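Local coordinates for zinc finger (CCCH type) motif-containing protein (Toxoplasma gondii, PDB 7NG2) that probably reads N6-methyladenosine in mRNA through this YTH domain and takes part in coupling that mark to polyadenylation, at residues Gln69-Met74 with Met101-Cys106. Numbering follows the deposited sequence. Where two conformers were deposited one is given.
Sequences QGFGRM and MWLKQC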
loop_
_atom_site.group_PDB
_atom_site.type_symbol
_atom_site.label_atom_id
_atom_site.label_comp_id
_atom_site.label_asym_id
_atom_site.label_seq_id
_atom_site.Cartn_x
_atom_site.Cartn_y
_atom_site.Cartn_z
ATOM N N GLN A 69 6.923 -0.905 5.878
ATOM C CA GLN A 69 7.488 0.417 6.096
ATOM C C GLN A 69 6.421 1.476 6.337
ATOM O O GLN A 69 6.765 2.626 6.631
ATOM C CB GLN A 69 8.385 0.832 4.917
ATOM C CG GLN A 69 9.678 0.035 4.798
ATOM C CD GLN A 69 9.441 -1.370 4.286
ATOM O OE1 GLN A 69 8.868 -1.556 3.219
ATOM N NE2 GLN A 69 9.872 -2.365 5.054
ATOM N N GLY A 70 5.154 1.114 6.243
ATOM C CA GLY A 70 4.083 2.050 6.484
ATOM C C GLY A 70 2.904 1.744 5.589
ATOM O O GLY A 70 2.813 0.689 4.972
ATOM N N PHE A 71 1.982 2.701 5.531
ATOM C CA PHE A 71 0.801 2.523 4.705
ATOM C C PHE A 71 0.301 3.876 4.226
ATOM O O PHE A 71 0.632 4.922 4.791
ATOM C CB PHE A 71 -0.311 1.709 5.399
ATOM C CG PHE A 71 -0.961 2.397 6.576
ATOM C CD1 PHE A 71 -0.430 2.258 7.847
ATOM C CD2 PHE A 71 -2.126 3.139 6.422
ATOM C CE1 PHE A 71 -1.035 2.863 8.945
ATOM C CE2 PHE A 71 -2.729 3.740 7.509
ATOM C CZ PHE A 71 -2.183 3.603 8.775
ATOM N N GLY A 72 -0.478 3.831 3.149
ATOM C CA GLY A 72 -1.030 5.040 2.575
ATOM C C GLY A 72 -2.396 4.785 1.980
ATOM O O GLY A 72 -2.863 3.647 1.906
ATOM N N ARG A 73 -3.060 5.870 1.588
ATOM C CA ARG A 73 -4.359 5.807 0.935
ATOM C C ARG A 73 -4.188 6.118 -0.546
ATOM O O ARG A 73 -3.494 7.074 -0.914
ATOM C CB ARG A 73 -5.320 6.821 1.565
ATOM C CG ARG A 73 -6.731 6.765 0.999
ATOM C CD ARG A 73 -7.608 7.851 1.598
ATOM N NE ARG A 73 -9.009 7.714 1.208
ATOM C CZ ARG A 73 -9.537 8.231 0.099
ATOM N NH1 ARG A 73 -8.778 8.922 -0.736
ATOM N NH2 ARG A 73 -10.837 8.073 -0.159
ATOM N N MET A 74 -4.796 5.295 -1.395
ATOM C CA MET A 74 -4.863 5.611 -2.815
ATOM C C MET A 74 -5.778 6.815 -3.010
ATOM O O MET A 74 -6.927 6.814 -2.565
ATOM C CB MET A 74 -5.421 4.405 -3.561
ATOM C CG MET A 74 -5.480 4.549 -5.063
ATOM S SD MET A 74 -6.073 3.018 -5.785
ATOM C CE MET A 74 -6.002 3.416 -7.525
ATOM N N MET A 101 -1.375 9.059 -0.598
ATOM C CA MET A 101 -1.129 9.862 0.591
ATOM C C MET A 101 -0.561 8.917 1.639
ATOM O O MET A 101 -1.273 8.037 2.134
ATOM C CB MET A 101 -2.437 10.492 1.071
ATOM C CG MET A 101 -2.361 11.192 2.424
ATOM S SD MET A 101 -3.939 11.896 2.968
ATOM C CE MET A 101 -4.177 13.207 1.771
ATOM N N TRP A 102 0.719 9.075 1.967
ATOM C CA TRP A 102 1.290 8.257 3.024
ATOM C C TRP A 102 0.683 8.667 4.360
ATOM O O TRP A 102 0.591 9.858 4.677
ATOM C CB TRP A 102 2.815 8.374 3.033
ATOM C CG TRP A 102 3.459 7.478 2.008
ATOM C CD1 TRP A 102 3.501 7.673 0.650
ATOM C CD2 TRP A 102 4.138 6.241 2.255
ATOM N NE1 TRP A 102 4.160 6.632 0.046
ATOM C CE2 TRP A 102 4.566 5.741 1.006
ATOM C CE3 TRP A 102 4.425 5.505 3.409
ATOM C CZ2 TRP A 102 5.274 4.549 0.882
ATOM C CZ3 TRP A 102 5.132 4.322 3.282
ATOM C CH2 TRP A 102 5.545 3.855 2.026
ATOM N N LEU A 103 0.221 7.676 5.119
ATOM C CA LEU A 103 -0.455 7.909 6.384
ATOM C C LEU A 103 0.345 7.445 7.587
ATOM O O LEU A 103 0.023 7.828 8.717
ATOM C CB LEU A 103 -1.823 7.208 6.382
ATOM C CG LEU A 103 -2.767 7.757 5.309
ATOM C CD1 LEU A 103 -4.029 6.906 5.178
ATOM C CD2 LEU A 103 -3.123 9.211 5.616
ATOM N N LYS A 104 1.366 6.614 7.374
ATOM C CA LYS A 104 2.279 6.228 8.442
ATOM C C LYS A 104 3.572 5.755 7.800
ATOM O O LYS A 104 3.539 5.068 6.780
ATOM C CB LYS A 104 1.707 5.082 9.284
ATOM C CG LYS A 104 2.559 4.690 10.485
ATOM C CD LYS A 104 2.632 5.810 11.512
ATOM C CE LYS A 104 3.369 5.392 12.773
ATOM N NZ LYS A 104 3.182 6.408 13.862
ATOM N N GLN A 105 4.694 6.163 8.384
ATOM C CA GLN A 105 5.997 5.560 8.135
ATOM C C GLN A 105 6.439 4.901 9.432
ATOM O O GLN A 105 6.426 5.539 10.489
ATOM C CB GLN A 105 7.022 6.622 7.746
ATOM C CG GLN A 105 6.717 7.329 6.441
ATOM C CD GLN A 105 7.683 8.458 6.148
ATOM O OE1 GLN A 105 8.896 8.261 6.124
ATOM N NE2 GLN A 105 7.145 9.643 5.910
ATOM N N CYS A 106 6.831 3.633 9.365
ATOM C CA CYS A 106 7.139 2.902 10.585
ATOM C C CYS A 106 8.050 1.743 10.226
ATOM O O CYS A 106 8.395 1.528 9.061
ATOM C CB CYS A 106 5.869 2.323 11.215
ATOM S SG CYS A 106 4.950 1.200 10.130
#
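F71 faces both L103 and K104, which form a classic beta bulge in segment 101-106, which runs antiparallel to 69-74. The carbonyl oxygen of F71 accepts two bonds. L103 N lies in the carbonyl plane at 2.8 Å from F71 O, and K104 N is a little off that plane at 3.2 Å. F71 N returns a bond to K104 O. Beyond the bulge, R73 and M101 pair through both N and O.

From CB of F71, chi1 of 68° sets CG between the backbone N and the carbonyl carbon, and the ring reaches the CB atoms of L103 and K104. CD1 and CE1 meet K104 CB, with CE1 at 3.5 Å. The CD2 and CE2 atoms meet L103 CB, CE2 at 3.8 Å. CZ comes only within 4.2 Å of K104 CB. C144, M147 and S148 of helix 137-149 also touch this side chain.

W102 lies on the other face, beside G70 and G72. Its CZ3 is 4.1 Å from G70 CA, and its ring stacks with F60.

The contact joins neighbouring antiparallel strands 67-74 and 98-109 of the YTH sheet. Three backbone hydrogen bonds to F71 hold the bulge, while its ring adds apolar packing between it and helix 137-149.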